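Local coordinates for putative uncharacterized protein (Streptococcus pyogenes serotype M1, PDB 3VZH) that probably cuts the precursor CRISPR RNA into crRNA as a Cas5d-type endoribonuclease of the type I-C CRISPR defence system, at residues N167-I172 against F191-M196; T60-I65 against I201-Q206; F103-D108 against R116-H121. All coordinates share one frame; numbering follows the deposited sequence.

Contact 1 (N167-I172 against F191-M196)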
loop_
_atom_site.group_PDB
_atom_site.type_symbol
_atom_site.label_atom_id
_atom_site.label_comp_id
_atom_site.label_asym_id
_atom_site.label_seq_id
_atom_site.Cartn_x
_atom_site.Cartn_y
_atom_site.Cartn_z
ATOM N N ASN A 167 -19.394 5.631 5.551
ATOM C CA ASN A 167 -18.012 6.028 5.914
ATOM C C ASN A 167 -17.669 5.651 7.346
ATOM O O ASN A 167 -18.515 5.605 8.218
ATOM C CB ASN A 167 -17.804 7.530 5.797
ATOM C CG ASN A 167 -18.152 8.071 4.397
ATOM O OD1 ASN A 167 -18.257 7.332 3.424
ATOM N ND2 ASN A 167 -18.420 9.401 4.335
ATOM N N ILE A 168 -16.408 5.360 7.540
ATOM C CA ILE A 168 -15.879 5.185 8.905
ATOM C C ILE A 168 -14.529 5.835 9.117
ATOM O O ILE A 168 -13.590 5.557 8.417
ATOM C CB ILE A 168 -15.858 3.699 9.380
ATOM C CG1 ILE A 168 -15.250 3.521 10.804
ATOM C CG2 ILE A 168 -15.043 2.844 8.495
ATOM C CD1 ILE A 168 -15.724 2.222 11.455
ATOM N N ASP A 169 -14.472 6.672 10.163
ATOM C CA ASP A 169 -13.227 7.251 10.624
ATOM C C ASP A 169 -12.521 6.247 11.497
ATOM O O ASP A 169 -12.981 5.879 12.606
ATOM C CB ASP A 169 -13.584 8.557 11.374
ATOM C CG ASP A 169 -12.342 9.405 11.746
ATOM O OD1 ASP A 169 -12.503 10.620 11.896
ATOM O OD2 ASP A 169 -11.252 8.855 11.881
ATOM N N LEU A 170 -11.368 5.778 11.020
ATOM C CA LEU A 170 -10.567 4.821 11.730
ATOM C C LEU A 170 -9.633 5.525 12.728
ATOM O O LEU A 170 -8.935 4.857 13.433
ATOM C CB LEU A 170 -9.814 3.907 10.716
ATOM C CG LEU A 170 -10.805 3.086 9.832
ATOM C CD1 LEU A 170 -10.104 2.456 8.663
ATOM C CD2 LEU A 170 -11.518 2.040 10.599
ATOM N N GLY A 171 -9.688 6.870 12.845
ATOM C CA GLY A 171 -8.852 7.559 13.901
ATOM C C GLY A 171 -7.449 7.683 13.414
ATOM O O GLY A 171 -7.163 7.478 12.239
ATOM N N ILE A 172 -6.516 7.911 14.332
ATOM C CA ILE A 172 -5.171 8.176 13.905
ATOM C C ILE A 172 -4.430 6.876 13.603
ATOM O O ILE A 172 -4.400 5.955 14.424
ATOM C CB ILE A 172 -4.397 8.872 15.050
ATOM C CG1 ILE A 172 -5.133 10.132 15.501
ATOM C CG2 ILE A 172 -3.035 9.308 14.537
ATOM C CD1 ILE A 172 -5.272 11.205 14.422
ATOM N N PHE A 191 1.789 10.205 11.312
ATOM C CA PHE A 191 0.474 9.616 11.684
ATOM C C PHE A 191 -0.594 10.546 11.167
ATOM O O PHE A 191 -0.359 11.780 11.132
ATOM C CB PHE A 191 0.318 9.468 13.201
ATOM C CG PHE A 191 1.212 8.425 13.787
ATOM C CD1 PHE A 191 0.697 7.168 14.146
ATOM C CD2 PHE A 191 2.557 8.698 14.019
ATOM C CE1 PHE A 191 1.525 6.190 14.703
ATOM C CE2 PHE A 191 3.368 7.725 14.583
ATOM C CZ PHE A 191 2.864 6.467 14.898
ATOM N N THR A 192 -1.772 10.000 10.841
ATOM C CA THR A 192 -2.835 10.873 10.407
ATOM C C THR A 192 -4.187 10.195 10.526
ATOM O O THR A 192 -4.215 8.971 10.582
ATOM C CB THR A 192 -2.573 11.470 8.982
ATOM O OG1 THR A 192 -3.219 12.772 8.884
ATOM C CG2 THR A 192 -3.016 10.488 7.787
ATOM N N LYS A 193 -5.230 11.033 10.657
ATOM C CA LYS A 193 -6.652 10.650 10.702
ATOM C C LYS A 193 -6.948 10.001 9.381
ATOM O O LYS A 193 -6.680 10.563 8.318
ATOM C CB LYS A 193 -7.637 11.829 10.998
ATOM C CG LYS A 193 -9.147 11.516 10.647
ATOM C CD LYS A 193 -10.078 12.698 10.910
ATOM C CE LYS A 193 -9.287 13.621 11.880
ATOM N NZ LYS A 193 -9.987 14.510 12.836
ATOM N N THR A 194 -7.480 8.786 9.446
ATOM C CA THR A 194 -7.635 7.962 8.254
ATOM C C THR A 194 -9.140 7.626 8.121
ATOM O O THR A 194 -9.697 7.004 9.014
ATOM C CB THR A 194 -6.695 6.703 8.363
ATOM O OG1 THR A 194 -5.284 7.116 8.463
ATOM C CG2 THR A 194 -6.932 5.723 7.147
ATOM N N VAL A 195 -9.830 8.048 7.064
ATOM C CA VAL A 195 -11.255 7.836 6.938
ATOM C C VAL A 195 -11.474 6.979 5.716
ATOM O O VAL A 195 -10.935 7.242 4.666
ATOM C CB VAL A 195 -12.016 9.172 6.744
ATOM C CG1 VAL A 195 -13.514 8.964 6.667
ATOM C CG2 VAL A 195 -11.692 10.098 7.925
ATOM N N MET A 196 -12.211 5.891 5.895
ATOM C CA MET A 196 -12.588 4.995 4.800
ATOM C C MET A 196 -13.992 5.363 4.295
ATOM O O MET A 196 -14.973 5.240 5.056
ATOM C CB MET A 196 -12.519 3.539 5.320
ATOM C CG MET A 196 -12.694 2.511 4.194
ATOM S SD MET A 196 -12.618 0.798 4.721
ATOM C CE MET A 196 -14.038 0.637 5.856
#

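Contact 2 (T60-I65 against I201-Q206)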
loop_
_atom_site.group_PDB
_atom_site.type_symbol
_atom_site.label_atom_id
_atom_site.label_comp_id
_atom_site.label_asym_id
_atom_site.label_seq_id
_atom_site.Cartn_x
_atom_site.Cartn_y
_atom_site.Cartn_z
ATOM N N THR A 60 -1.602 5.844 -4.015
ATOM C CA THR A 60 -2.486 7.025 -3.838
ATOM C C THR A 60 -3.853 6.679 -3.250
ATOM O O THR A 60 -4.540 7.554 -2.656
ATOM C CB THR A 60 -2.716 7.800 -5.137
ATOM O OG1 THR A 60 -3.318 6.943 -6.120
ATOM C CG2 THR A 60 -1.385 8.394 -5.621
ATOM N N GLU A 61 -4.276 5.434 -3.420
ATOM C CA GLU A 61 -5.642 5.055 -3.045
ATOM C C GLU A 61 -5.712 3.556 -2.792
ATOM O O GLU A 61 -4.979 2.764 -3.476
ATOM C CB GLU A 61 -6.639 5.475 -4.095
ATOM C CG GLU A 61 -8.047 5.548 -3.531
ATOM C CD GLU A 61 -8.984 6.178 -4.543
ATOM O OE1 GLU A 61 -9.369 5.513 -5.489
ATOM O OE2 GLU A 61 -9.328 7.362 -4.372
ATOM N N VAL A 62 -6.505 3.140 -1.807
ATOM C CA VAL A 62 -6.836 1.683 -1.662
ATOM C C VAL A 62 -8.309 1.466 -1.451
ATOM O O VAL A 62 -8.981 2.337 -0.857
ATOM C CB VAL A 62 -6.029 1.030 -0.504
ATOM C CG1 VAL A 62 -6.319 1.677 0.906
ATOM C CG2 VAL A 62 -6.298 -0.503 -0.441
ATOM N N LYS A 63 -8.849 0.372 -2.018
ATOM C CA LYS A 63 -10.238 0.008 -1.812
ATOM C C LYS A 63 -10.263 -1.266 -0.987
ATOM O O LYS A 63 -9.626 -2.299 -1.364
ATOM C CB LYS A 63 -11.089 -0.168 -3.102
ATOM C CG LYS A 63 -11.011 1.059 -4.013
ATOM C CD LYS A 63 -11.809 0.891 -5.297
ATOM C CE LYS A 63 -13.229 0.779 -5.072
ATOM N NZ LYS A 63 -13.876 1.285 -6.348
ATOM N N VAL A 64 -10.906 -1.180 0.177
ATOM C CA VAL A 64 -11.120 -2.346 1.072
ATOM C C VAL A 64 -12.392 -3.050 0.623
ATOM O O VAL A 64 -13.513 -2.542 0.816
ATOM C CB VAL A 64 -11.206 -1.802 2.556
ATOM C CG1 VAL A 64 -11.450 -2.953 3.533
ATOM C CG2 VAL A 64 -9.945 -1.023 2.914
ATOM N N ILE A 65 -12.236 -4.209 -0.045
ATOM C CA ILE A 65 -13.380 -4.842 -0.711
ATOM C C ILE A 65 -14.165 -5.683 0.227
ATOM O O ILE A 65 -15.387 -5.776 0.068
ATOM C CB ILE A 65 -12.879 -5.685 -1.908
ATOM C CG1 ILE A 65 -12.189 -4.710 -2.915
ATOM C CG2 ILE A 65 -14.097 -6.328 -2.598
ATOM C CD1 ILE A 65 -13.058 -3.525 -3.398
ATOM N N ILE A 201 -9.881 4.446 0.746
ATOM C CA ILE A 201 -9.001 5.286 1.577
ATOM C C ILE A 201 -8.072 6.004 0.600
ATOM O O ILE A 201 -7.280 5.337 -0.134
ATOM C CB ILE A 201 -8.140 4.507 2.601
ATOM C CG1 ILE A 201 -9.051 3.817 3.623
ATOM C CG2 ILE A 201 -7.257 5.493 3.394
ATOM C CD1 ILE A 201 -8.369 2.819 4.486
ATOM N N THR A 202 -8.164 7.341 0.575
ATOM C CA THR A 202 -7.364 8.166 -0.388
ATOM C C THR A 202 -6.264 8.790 0.421
ATOM O O THR A 202 -6.524 9.624 1.361
ATOM C CB THR A 202 -8.207 9.243 -1.097
ATOM O OG1 THR A 202 -9.318 8.617 -1.677
ATOM C CG2 THR A 202 -7.455 9.983 -2.265
ATOM N N PHE A 203 -5.057 8.410 0.120
ATOM C CA PHE A 203 -3.996 8.818 0.997
ATOM C C PHE A 203 -3.544 10.269 0.903
ATOM O O PHE A 203 -3.497 10.831 -0.178
ATOM C CB PHE A 203 -2.790 7.887 0.833
ATOM C CG PHE A 203 -3.099 6.501 1.304
ATOM C CD1 PHE A 203 -3.129 6.193 2.667
ATOM C CD2 PHE A 203 -3.420 5.516 0.358
ATOM C CE1 PHE A 203 -3.466 4.928 3.096
ATOM C CE2 PHE A 203 -3.746 4.226 0.778
ATOM C CZ PHE A 203 -3.756 3.930 2.158
ATOM N N LYS A 204 -3.129 10.802 2.065
ATOM C CA LYS A 204 -2.449 12.092 2.137
ATOM C C LYS A 204 -0.958 11.852 1.870
ATOM O O LYS A 204 -0.414 10.746 2.075
ATOM C CB LYS A 204 -2.643 12.723 3.551
ATOM C CG LYS A 204 -4.065 13.229 3.796
ATOM C CD LYS A 204 -4.209 14.096 5.047
ATOM C CE LYS A 204 -5.541 14.808 4.881
ATOM N NZ LYS A 204 -6.308 14.929 6.124
ATOM N N ALA A 205 -0.267 12.884 1.413
ATOM C CA ALA A 205 1.162 12.795 1.304
ATOM C C ALA A 205 1.749 12.895 2.724
ATOM O O ALA A 205 1.085 13.396 3.673
ATOM C CB ALA A 205 1.740 13.890 0.419
ATOM N N GLN A 206 2.954 12.380 2.908
ATOM C CA GLN A 206 3.522 12.406 4.233
ATOM C C GLN A 206 3.411 13.797 4.831
ATOM O O GLN A 206 3.104 13.963 6.015
ATOM C CB GLN A 206 5.022 12.040 4.179
ATOM C CG GLN A 206 5.351 10.565 4.197
ATOM C CD GLN A 206 6.862 10.325 4.452
ATOM O OE1 GLN A 206 7.706 11.218 4.281
ATOM N NE2 GLN A 206 7.190 9.123 4.858
HETATM O O HOH W 1 -3.882 10.104 -2.784
#

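Contact 3 (F103-D108 against R116-H121)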
loop_
_atom_site.group_PDB
_atom_site.type_symbol
_atom_site.label_atom_id
_atom_site.label_comp_id
_atom_site.label_asym_id
_atom_site.label_seq_id
_atom_site.Cartn_x
_atom_site.Cartn_y
_atom_site.Cartn_z
ATOM N N PHE A 103 4.327 5.809 -10.323
ATOM C CA PHE A 103 5.672 6.118 -9.854
ATOM C C PHE A 103 6.186 7.433 -10.421
ATOM O O PHE A 103 5.683 7.920 -11.432
ATOM C CB PHE A 103 6.662 4.981 -10.114
ATOM C CG PHE A 103 6.847 4.591 -11.563
ATOM C CD1 PHE A 103 6.197 3.424 -12.047
ATOM C CD2 PHE A 103 7.684 5.318 -12.406
ATOM C CE1 PHE A 103 6.368 3.036 -13.368
ATOM C CE2 PHE A 103 7.886 4.906 -13.716
ATOM C CZ PHE A 103 7.216 3.769 -14.195
ATOM N N VAL A 104 7.174 7.986 -9.739
ATOM C CA VAL A 104 7.863 9.234 -10.157
ATOM C C VAL A 104 9.387 8.986 -10.051
ATOM O O VAL A 104 9.802 7.996 -9.425
ATOM C CB VAL A 104 7.481 10.419 -9.192
ATOM C CG1 VAL A 104 5.972 10.652 -9.212
ATOM C CG2 VAL A 104 8.022 10.155 -7.801
ATOM N N TRP A 105 10.229 9.840 -10.656
ATOM C CA TRP A 105 11.695 9.563 -10.535
ATOM C C TRP A 105 12.088 9.858 -9.141
ATOM O O TRP A 105 11.532 10.794 -8.454
ATOM C CB TRP A 105 12.519 10.402 -11.591
ATOM C CG TRP A 105 12.088 10.110 -13.036
ATOM C CD1 TRP A 105 11.759 11.046 -14.049
ATOM C CD2 TRP A 105 11.890 8.790 -13.663
ATOM N NE1 TRP A 105 11.397 10.399 -15.201
ATOM C CE2 TRP A 105 11.462 9.051 -15.053
ATOM C CE3 TRP A 105 12.032 7.459 -13.232
ATOM C CZ2 TRP A 105 11.178 8.005 -15.945
ATOM C CZ3 TRP A 105 11.833 6.435 -14.139
ATOM C CH2 TRP A 105 11.301 6.700 -15.449
ATOM N N ASN A 106 13.084 9.085 -8.673
ATOM C CA ASN A 106 13.597 9.227 -7.330
ATOM C C ASN A 106 14.668 10.349 -7.323
ATOM O O ASN A 106 15.780 10.135 -7.789
ATOM C CB ASN A 106 14.188 7.876 -6.856
ATOM C CG ASN A 106 14.809 7.939 -5.468
ATOM O OD1 ASN A 106 14.711 8.960 -4.782
ATOM N ND2 ASN A 106 15.428 6.858 -5.033
ATOM N N GLU A 107 14.333 11.527 -6.748
ATOM C CA GLU A 107 15.254 12.672 -6.767
ATOM C C GLU A 107 16.348 12.521 -5.728
ATOM O O GLU A 107 17.303 13.343 -5.642
ATOM C CB GLU A 107 14.526 14.037 -6.613
ATOM C CG GLU A 107 13.702 14.381 -7.834
ATOM C CD GLU A 107 14.514 14.453 -9.139
ATOM O OE1 GLU A 107 13.888 14.528 -10.178
ATOM O OE2 GLU A 107 15.756 14.445 -9.188
ATOM N N ASP A 108 16.257 11.462 -4.938
ATOM C CA ASP A 108 17.400 11.109 -4.075
ATOM C C ASP A 108 18.442 10.305 -4.839
ATOM O O ASP A 108 19.504 9.977 -4.293
ATOM C CB ASP A 108 16.943 10.298 -2.877
ATOM C CG ASP A 108 16.086 11.088 -1.930
ATOM O OD1 ASP A 108 16.242 12.309 -1.914
ATOM O OD2 ASP A 108 15.263 10.478 -1.207
ATOM N N ARG A 116 16.282 6.799 -16.373
ATOM C CA ARG A 116 14.903 7.397 -16.282
ATOM C C ARG A 116 14.152 7.226 -17.592
ATOM O O ARG A 116 13.955 8.206 -18.368
ATOM C CB ARG A 116 14.921 8.881 -15.844
ATOM C CG ARG A 116 15.452 9.055 -14.444
ATOM C CD ARG A 116 15.458 10.483 -13.973
ATOM N NE ARG A 116 15.936 10.533 -12.600
ATOM C CZ ARG A 116 15.845 11.591 -11.797
ATOM N NH1 ARG A 116 15.412 12.753 -12.287
ATOM N NH2 ARG A 116 16.261 11.516 -10.540
ATOM N N LEU A 117 13.731 5.996 -17.856
ATOM C CA LEU A 117 13.162 5.599 -19.148
ATOM C C LEU A 117 11.740 5.168 -18.923
ATOM O O LEU A 117 11.499 4.035 -18.479
ATOM C CB LEU A 117 14.009 4.442 -19.711
ATOM C CG LEU A 117 15.518 4.793 -19.841
ATOM C CD1 LEU A 117 16.474 3.577 -19.847
ATOM C CD2 LEU A 117 15.744 5.675 -21.068
ATOM N N PRO A 118 10.787 6.047 -19.189
ATOM C CA PRO A 118 9.428 5.766 -18.802
ATOM C C PRO A 118 8.844 4.523 -19.506
ATOM O O PRO A 118 8.199 3.722 -18.825
ATOM C CB PRO A 118 8.639 7.045 -19.214
ATOM C CG PRO A 118 9.602 7.942 -19.862
ATOM C CD PRO A 118 10.985 7.446 -19.645
ATOM N N ALA A 119 9.116 4.313 -20.809
ATOM C CA ALA A 119 8.512 3.150 -21.493
ATOM C C ALA A 119 9.064 1.861 -20.921
ATOM O O ALA A 119 8.319 0.881 -20.778
ATOM C CB ALA A 119 8.732 3.210 -23.012
ATOM N N LYS A 120 10.360 1.866 -20.609
ATOM C CA LYS A 120 11.008 0.687 -20.028
ATOM C C LYS A 120 10.329 0.329 -18.688
ATOM O O LYS A 120 9.930 -0.806 -18.434
ATOM C CB LYS A 120 12.491 0.943 -19.737
ATOM C CG LYS A 120 13.236 -0.266 -19.086
ATOM C CD LYS A 120 14.623 0.173 -18.547
ATOM C CE LYS A 120 15.337 -0.869 -17.687
ATOM N NZ LYS A 120 16.693 -0.384 -17.316
ATOM N N HIS A 121 10.269 1.309 -17.793
ATOM C CA HIS A 121 9.769 0.998 -16.432
ATOM C C HIS A 121 8.296 0.764 -16.373
ATOM O O HIS A 121 7.852 -0.082 -15.549
ATOM C CB HIS A 121 10.197 2.043 -15.440
ATOM C CG HIS A 121 11.671 2.042 -15.205
ATOM N ND1 HIS A 121 12.328 0.972 -14.720
ATOM C CD2 HIS A 121 12.637 2.997 -15.486
ATOM C CE1 HIS A 121 13.622 1.245 -14.545
ATOM N NE2 HIS A 121 13.846 2.478 -15.069
#

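Contact 1 (N167-I172 against F191-M196)
I168 and M196 meet on one face of an antiparallel strand pair. The CG2 methyl of I168 lies 3.6 Å from CE of M196. The M196 chain is extended to SD and then bends (chi3 63°), which turns this terminal methyl back toward I168. L170 CD1 comes more loosely to M196 CB, and both residues also pack on V36. At the far end I172 CG2 touches F191 CB at 3.6 Å, the two side chains running at about a right angle.

Between these ends the backbones are bonded. I168 and M196 form a hydrogen-bonded pair, each N giving to the other's O at 2.9 Å. L170 N reaches T194 O nearly in line with the carbonyl. T194 N then bonds to G171 O at 3.1 Å, from above the carbonyl plane. The register slips by one residue between D169 and I172, a beta bulge.

D169 lies on the other face with V195, K193 and I172. D169 OD2 takes the N-H of G171 at 2.7 Å, closing an Asx turn within the bulge. D169 OD1 rests on the aliphatic part of K193, 3.3 Å from its CD. K193 NZ lies 4.7 Å from D169 OD1, where opposite charges would probably attract only loosely. The chemistry implies a surface strand pair held mainly by backbone bonds, consistent with a bulge stabilised by the Asx turn.

Contact 2 (T60-I65 against I201-Q206)
T60-V62 and I201-F203 pair antiparallel, from strand 55-64 and the start of strand 200-213. V62 and I201 are a hydrogen-bonded pair. I201 N gives to V62 O at 2.8 Å in an almost straight bond (174°), while V62 N returns a bond to I201 O. E61 and T202 follow as a non-hydrogen-bonded pair, their CA atoms 4.4 Å apart. The last rung is F203 N to T60 O, 3.0 Å, with the donor well above the carbonyl plane. A water also donates to T60 O, at 2.6 Å, and to F203 O, so it bridges the chains where they begin to part. T60 and E61 both face K100 on strand 95-105, a classic beta bulge.

On the buried face V62 CG1 is the central atom. It sits between the backbone N and carbonyl carbon of V62 (chi1 61°), and from there it reaches CE2 and CZ of F203, both at 3.6 Å, and CB of I201. The F203 ring turns its edge to the T60-E61 peptide, while I201 CG2 lies over one face, toward the rim. L42 of helix 39-49 packs on both V62 and F203.

On the other face E61 is extended. E61 OE2 accepts from T202 OG1 at 3.0 Å, on the anti side and tilted 21° from the carboxylate plane. OE1 is bonded to Y156 OH. The carboxylate is therefore held at both oxygens, which would limit its rotation. The chemistry implies a two-faced seam, apolar toward helix 39-49 and polar toward Y156.

Contact 3 (F103-D108 against R116-H121)
The aliphatic chain of R116 lies along one face of the W105 indole. R116 CB sits over the six-membered ring of W105, 3.7 Å from the centroid, as a CH-pi contact. R116 CD lies 3.5 Å from W105 CG, and the guanidinium ends over CB of W105. Ring and guanidinium planes differ by only 14°. The chain is extended from CG to NE (chi2 -179°, chi3 178°), which lets it follow the indole. Y4 also stacks on W105.

Beyond the ring, R116 NH1 donates to E107 OE1 at 3.1 Å in a salt bridge. A second, weak bond runs from NH2 to OE2. The carboxylate stands steeply to the guanidinium, and OE2 also pairs with K110. The indole edge meets P118 CD and, at 3.8 Å from W105 CZ3, H121 CD2. F103 CZ packs on H121 CB. H121 ND1 is hydrogen-bonded with Y50 OH, and NE2 with the carbonyl of D115. The H121 ring meets F55 edge-to-face.

L117 is the N-cap residue of helix 118-130. The contact joins this helix to the end of strand 95-105, a strand-to-helix connection in the RRM-like (ferredoxin-like) core of the RAMP superfamily, to which Cas5 belongs.

Overall arrangement
From the N terminus, strand 55-64 supplies the first half of contact 2 and waits 136 residues for its partner. Within that long loop, contact 3 closes first, a short connection from strand 95-105 into helix 118-130. Contact 1 closes next, joining strand 167-171 to strand 188-197. The chain then turns into strand 200-213, which completes contact 2. Contacts 1 and 3 are thus in series, both nested inside contact 2. Contacts 1 and 2 touch through M196 and V64, and through T194 and I201. Contact 3 lies on the far side of the chain's centre from contact 1, their centres about 31 Å apart. All three reach one antiparallel sheet.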